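PDB 6JKV: PppA from Pseudomonas aeruginosa, which probably acts as a metal-dependent protein serine/threonine phosphatase of the PP2C family and is a key regulatory component of type VI secretion. Local coordinates for residues A[206-220]-A[248-261]. Sequence-based numbering, arbitrary orientation.
Sequences GDSFLLCSDGLNKTA and RGAPDNITALVVRA
I254 lays its CD1 methyl over the backbone of G215 and L216, 3.6 Å from L216 CA, and meets the L216 side chain obliquely; CG1 reaches there because it stands anti to the backbone N (chi1 172°). A256 CB touches both L216 CD2 and L210 CD1 (4.2 Å each), and V258 CG2 continues this apolar face, which helix 234-247 covers through L241, V237 and V238. F209, L211, L257 and V259 point to the other face, where W57 and V59 of strand 56-63 meet the last three. Between the faces, strands 208-212 and 254-261 run antiparallel, F209 exchanging two backbone hydrogen bonds with V259, and L211 two with L257. Past C212 the bond from S213 N to T255 O is weak (3.3 Å), and S213 OG accepts T255 N while also bonding D46. At the far end, S208 OG sits 3.3 Å above the centre of the R260 guanidinium, whose NH2 bonds H231 O. R248 NH1 donates in plane to a lone pair of T219 O (3.2 Å), while its NH2 pairs with E224. A water bridges G215 O to D252 N. Here D214 OD1 and D252 OD2 come within 2.9 Å, their carboxylate planes 77° apart, because both bind one manganese ion; D61 completes the protein ligands. Carboxylates at one end of the central β-sandwich, holding manganese, are characteristic of the PP2C metal centre.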
loop_
_atom_site.group_PDB
_atom_site.type_symbol
_atom_site.label_atom_id
_atom_site.label_comp_id
_atom_site.label_asym_id
_atom_site.label_seq_id
_atom_site.Cartn_x
_atom_site.Cartn_y
_atom_site.Cartn_z
ATOM N N GLY A 206 -19.658 -4.695 -6.011
ATOM C CA GLY A 206 -18.966 -5.775 -6.726
ATOM C C GLY A 206 -17.531 -5.420 -7.056
ATOM O O GLY A 206 -16.807 -6.332 -7.518
ATOM N N ASP A 207 -17.133 -4.157 -6.859
ATOM C CA ASP A 207 -15.732 -3.713 -7.057
ATOM C C ASP A 207 -14.846 -4.416 -6.036
ATOM O O ASP A 207 -15.307 -4.631 -4.907
ATOM C CB ASP A 207 -15.568 -2.201 -6.898
ATOM C CG ASP A 207 -16.051 -1.407 -8.095
ATOM O OD1 ASP A 207 -16.489 -2.031 -9.083
ATOM O OD2 ASP A 207 -15.994 -0.158 -8.024
ATOM N N SER A 208 -13.626 -4.756 -6.449
ATOM C CA SER A 208 -12.552 -5.298 -5.586
ATOM C C SER A 208 -11.332 -4.389 -5.700
ATOM O O SER A 208 -11.162 -3.742 -6.754
ATOM C CB SER A 208 -12.180 -6.704 -5.967
ATOM O OG SER A 208 -12.946 -7.640 -5.238
ATOM N N PHE A 209 -10.513 -4.383 -4.657
ATOM C CA PHE A 209 -9.281 -3.572 -4.581
ATOM C C PHE A 209 -8.178 -4.420 -3.973
ATOM O O PHE A 209 -8.447 -5.196 -3.049
ATOM C CB PHE A 209 -9.509 -2.308 -3.754
ATOM C CG PHE A 209 -10.634 -1.455 -4.263
ATOM C CD1 PHE A 209 -10.427 -0.555 -5.289
ATOM C CD2 PHE A 209 -11.899 -1.558 -3.713
ATOM C CE1 PHE A 209 -11.465 0.237 -5.753
ATOM C CE2 PHE A 209 -12.935 -0.760 -4.173
ATOM C CZ PHE A 209 -12.715 0.133 -5.191
ATOM N N LEU A 210 -6.972 -4.257 -4.497
ATOM C CA LEU A 210 -5.757 -4.888 -3.947
ATOM C C LEU A 210 -4.729 -3.801 -3.650
ATOM O O LEU A 210 -4.338 -3.086 -4.585
ATOM C CB LEU A 210 -5.199 -5.896 -4.953
ATOM C CG LEU A 210 -3.789 -6.384 -4.625
ATOM C CD1 LEU A 210 -3.826 -7.319 -3.426
ATOM C CD2 LEU A 210 -3.148 -7.059 -5.824
ATOM N N LEU A 211 -4.349 -3.694 -2.383
ATOM C CA LEU A 211 -3.159 -2.944 -1.931
ATOM C C LEU A 211 -2.040 -3.963 -1.706
ATOM O O LEU A 211 -2.281 -5.009 -1.043
ATOM C CB LEU A 211 -3.483 -2.187 -0.642
ATOM C CG LEU A 211 -4.542 -1.090 -0.741
ATOM C CD1 LEU A 211 -5.960 -1.650 -0.720
ATOM C CD2 LEU A 211 -4.366 -0.102 0.407
ATOM N N CYS A 212 -0.851 -3.696 -2.234
ATOM C CA CYS A 212 0.259 -4.664 -2.100
ATOM C C CYS A 212 1.603 -3.950 -2.120
ATOM O O CYS A 212 1.705 -2.822 -2.646
ATOM C CB CYS A 212 0.194 -5.746 -3.177
ATOM S SG CYS A 212 0.537 -5.188 -4.868
ATOM N N SER A 213 2.592 -4.596 -1.515
ATOM C CA SER A 213 4.006 -4.206 -1.631
ATOM C C SER A 213 4.554 -4.828 -2.909
ATOM O O SER A 213 3.905 -5.747 -3.454
ATOM C CB SER A 213 4.789 -4.608 -0.417
ATOM O OG SER A 213 4.840 -6.021 -0.274
ATOM N N ASP A 214 5.705 -4.341 -3.367
ATOM C CA ASP A 214 6.317 -4.786 -4.643
ATOM C C ASP A 214 6.647 -6.283 -4.566
ATOM O O ASP A 214 6.756 -6.911 -5.619
ATOM C CB ASP A 214 7.539 -3.941 -5.001
ATOM C CG ASP A 214 8.632 -3.959 -3.947
ATOM O OD1 ASP A 214 8.345 -4.379 -2.803
ATOM O OD2 ASP A 214 9.759 -3.555 -4.279
ATOM N N GLY A 215 6.771 -6.839 -3.359
ATOM C CA GLY A 215 7.061 -8.269 -3.158
ATOM C C GLY A 215 6.048 -9.174 -3.834
ATOM O O GLY A 215 6.441 -10.300 -4.221
ATOM N N LEU A 216 4.804 -8.714 -3.997
ATOM C CA LEU A 216 3.748 -9.510 -4.676
ATOM C C LEU A 216 3.883 -9.371 -6.194
ATOM O O LEU A 216 4.010 -10.425 -6.872
ATOM C CB LEU A 216 2.362 -9.074 -4.199
ATOM C CG LEU A 216 1.190 -9.727 -4.928
ATOM C CD1 LEU A 216 1.235 -11.249 -4.801
ATOM C CD2 LEU A 216 -0.123 -9.189 -4.402
ATOM N N ASN A 217 3.831 -8.144 -6.724
ATOM C CA ASN A 217 3.843 -7.955 -8.202
ATOM C C ASN A 217 5.210 -8.364 -8.753
ATOM O O ASN A 217 5.311 -8.627 -9.963
ATOM C CB ASN A 217 3.434 -6.552 -8.651
ATOM C CG ASN A 217 4.065 -5.439 -7.850
ATOM O OD1 ASN A 217 3.635 -5.144 -6.737
ATOM N ND2 ASN A 217 5.043 -4.773 -8.441
ATOM N N LYS A 218 6.223 -8.472 -7.898
ATOM C CA LYS A 218 7.557 -8.949 -8.328
ATOM C C LYS A 218 7.511 -10.453 -8.614
ATOM O O LYS A 218 8.359 -10.923 -9.389
ATOM C CB LYS A 218 8.597 -8.640 -7.254
ATOM C CG LYS A 218 9.921 -8.133 -7.797
ATOM C CD LYS A 218 11.045 -8.293 -6.804
ATOM C CE LYS A 218 10.831 -7.489 -5.537
ATOM N NZ LYS A 218 10.790 -6.040 -5.826
ATOM N N THR A 219 6.553 -11.178 -8.037
ATOM C CA THR A 219 6.464 -12.656 -8.143
ATOM C C THR A 219 5.211 -13.118 -8.902
ATOM O O THR A 219 5.089 -14.334 -9.153
ATOM C CB THR A 219 6.485 -13.298 -6.756
ATOM O OG1 THR A 219 5.534 -12.646 -5.911
ATOM C CG2 THR A 219 7.850 -13.226 -6.111
ATOM N N ALA A 220 4.300 -12.213 -9.253
ATOM C CA ALA A 220 3.105 -12.534 -10.065
ATOM C C ALA A 220 2.761 -11.337 -10.949
ATOM O O ALA A 220 2.707 -10.200 -10.443
ATOM C CB ALA A 220 1.947 -12.899 -9.174
ATOM N N ARG A 248 7.013 -18.968 -5.747
ATOM C CA ARG A 248 7.959 -18.491 -6.782
ATOM C C ARG A 248 9.182 -17.835 -6.137
ATOM O O ARG A 248 9.857 -17.044 -6.820
ATOM C CB ARG A 248 7.229 -17.560 -7.750
ATOM C CG ARG A 248 6.443 -18.327 -8.796
ATOM C CD ARG A 248 5.213 -17.567 -9.220
ATOM N NE ARG A 248 4.519 -18.238 -10.303
ATOM C CZ ARG A 248 3.732 -17.622 -11.173
ATOM N NH1 ARG A 248 3.543 -16.309 -11.075
ATOM N NH2 ARG A 248 3.146 -18.318 -12.137
ATOM N N GLY A 249 9.466 -18.150 -4.874
ATOM C CA GLY A 249 10.768 -17.844 -4.251
ATOM C C GLY A 249 10.795 -16.577 -3.400
ATOM O O GLY A 249 11.862 -16.284 -2.847
ATOM N N ALA A 250 9.703 -15.806 -3.343
ATOM C CA ALA A 250 9.479 -14.720 -2.351
ATOM C C ALA A 250 10.759 -13.963 -1.997
ATOM O O ALA A 250 11.157 -13.907 -0.838
ATOM C CB ALA A 250 8.871 -15.310 -1.109
ATOM N N PRO A 251 11.400 -13.297 -2.977
ATOM C CA PRO A 251 12.676 -12.613 -2.750
ATOM C C PRO A 251 12.551 -11.400 -1.815
ATOM O O PRO A 251 13.553 -11.011 -1.249
ATOM C CB PRO A 251 13.113 -12.177 -4.154
ATOM C CG PRO A 251 11.831 -12.134 -4.961
ATOM C CD PRO A 251 10.881 -13.124 -4.336
ATOM N N ASP A 252 11.337 -10.858 -1.673
ATOM C CA ASP A 252 11.033 -9.663 -0.845
ATOM C C ASP A 252 9.942 -10.007 0.175
ATOM O O ASP A 252 9.239 -11.021 -0.014
ATOM C CB ASP A 252 10.602 -8.491 -1.734
ATOM C CG ASP A 252 10.678 -7.135 -1.053
ATOM O OD1 ASP A 252 11.054 -7.089 0.138
ATOM O OD2 ASP A 252 10.356 -6.138 -1.717
ATOM N N ASN A 253 9.816 -9.192 1.226
ATOM C CA ASN A 253 8.614 -9.170 2.093
ATOM C C ASN A 253 7.413 -9.039 1.158
ATOM O O ASN A 253 7.461 -8.204 0.241
ATOM C CB ASN A 253 8.626 -8.022 3.100
ATOM C CG ASN A 253 9.849 -8.003 3.997
ATOM O OD1 ASN A 253 10.201 -6.954 4.536
ATOM N ND2 ASN A 253 10.485 -9.151 4.185
ATOM N N ILE A 254 6.386 -9.851 1.358
ATOM C CA ILE A 254 5.207 -9.873 0.457
ATOM C C ILE A 254 3.974 -9.628 1.314
ATOM O O ILE A 254 3.735 -10.417 2.238
ATOM C CB ILE A 254 5.131 -11.188 -0.343
ATOM C CG1 ILE A 254 3.813 -11.281 -1.110
ATOM C CG2 ILE A 254 5.364 -12.401 0.546
ATOM C CD1 ILE A 254 3.866 -12.240 -2.280
ATOM N N THR A 255 3.251 -8.548 1.020
ATOM C CA THR A 255 2.012 -8.184 1.738
ATOM C C THR A 255 0.894 -7.973 0.719
ATOM O O THR A 255 1.151 -7.351 -0.331
ATOM C CB THR A 255 2.217 -6.939 2.606
ATOM O OG1 THR A 255 3.332 -7.190 3.460
ATOM C CG2 THR A 255 0.989 -6.608 3.432
ATOM N N ALA A 256 -0.293 -8.484 1.031
ATOM C CA ALA A 256 -1.503 -8.313 0.208
ATOM C C ALA A 256 -2.659 -7.937 1.130
ATOM O O ALA A 256 -2.792 -8.530 2.218
ATOM C CB ALA A 256 -1.793 -9.567 -0.581
ATOM N N LEU A 257 -3.428 -6.944 0.706
ATOM C CA LEU A 257 -4.649 -6.493 1.408
ATOM C C LEU A 257 -5.744 -6.330 0.359
ATOM O O LEU A 257 -5.543 -5.551 -0.600
ATOM C CB LEU A 257 -4.353 -5.183 2.137
ATOM C CG LEU A 257 -5.283 -4.846 3.297
ATOM C CD1 LEU A 257 -4.561 -4.007 4.351
ATOM C CD2 LEU A 257 -6.509 -4.122 2.771
ATOM N N VAL A 258 -6.840 -7.071 0.521
ATOM C CA VAL A 258 -7.959 -7.081 -0.457
ATOM C C VAL A 258 -9.185 -6.466 0.210
ATOM O O VAL A 258 -9.474 -6.798 1.372
ATOM C CB VAL A 258 -8.232 -8.487 -1.021
ATOM C CG1 VAL A 258 -9.577 -8.559 -1.739
ATOM C CG2 VAL A 258 -7.108 -8.899 -1.953
ATOM N N VAL A 259 -9.845 -5.574 -0.518
ATOM C CA VAL A 259 -11.104 -4.917 -0.093
ATOM C C VAL A 259 -12.158 -5.226 -1.154
ATOM O O VAL A 259 -11.862 -5.098 -2.363
ATOM C CB VAL A 259 -10.910 -3.403 0.092
ATOM C CG1 VAL A 259 -12.176 -2.727 0.590
ATOM C CG2 VAL A 259 -9.752 -3.103 1.031
ATOM N N ARG A 260 -13.352 -5.602 -0.710
ATOM C CA ARG A 260 -14.492 -5.879 -1.609
ATOM C C ARG A 260 -15.685 -5.021 -1.192
ATOM O O ARG A 260 -16.019 -5.015 -0.002
ATOM C CB ARG A 260 -14.861 -7.361 -1.582
ATOM C CG ARG A 260 -16.020 -7.699 -2.510
ATOM C CD ARG A 260 -16.273 -9.182 -2.565
ATOM N NE ARG A 260 -15.366 -9.864 -3.476
ATOM C CZ ARG A 260 -15.503 -9.896 -4.791
ATOM N NH1 ARG A 260 -16.498 -9.240 -5.374
ATOM N NH2 ARG A 260 -14.640 -10.587 -5.520
ATOM N N ALA A 261 -16.309 -4.351 -2.163
ATOM C CA ALA A 261 -17.494 -3.494 -1.962
ATOM C C ALA A 261 -18.766 -4.286 -2.270
ATOM O O ALA A 261 -18.752 -5.076 -3.236
ATOM C CB ALA A 261 -17.388 -2.272 -2.832
HETATM O O HOH W 1 8.460 -11.453 -2.955
#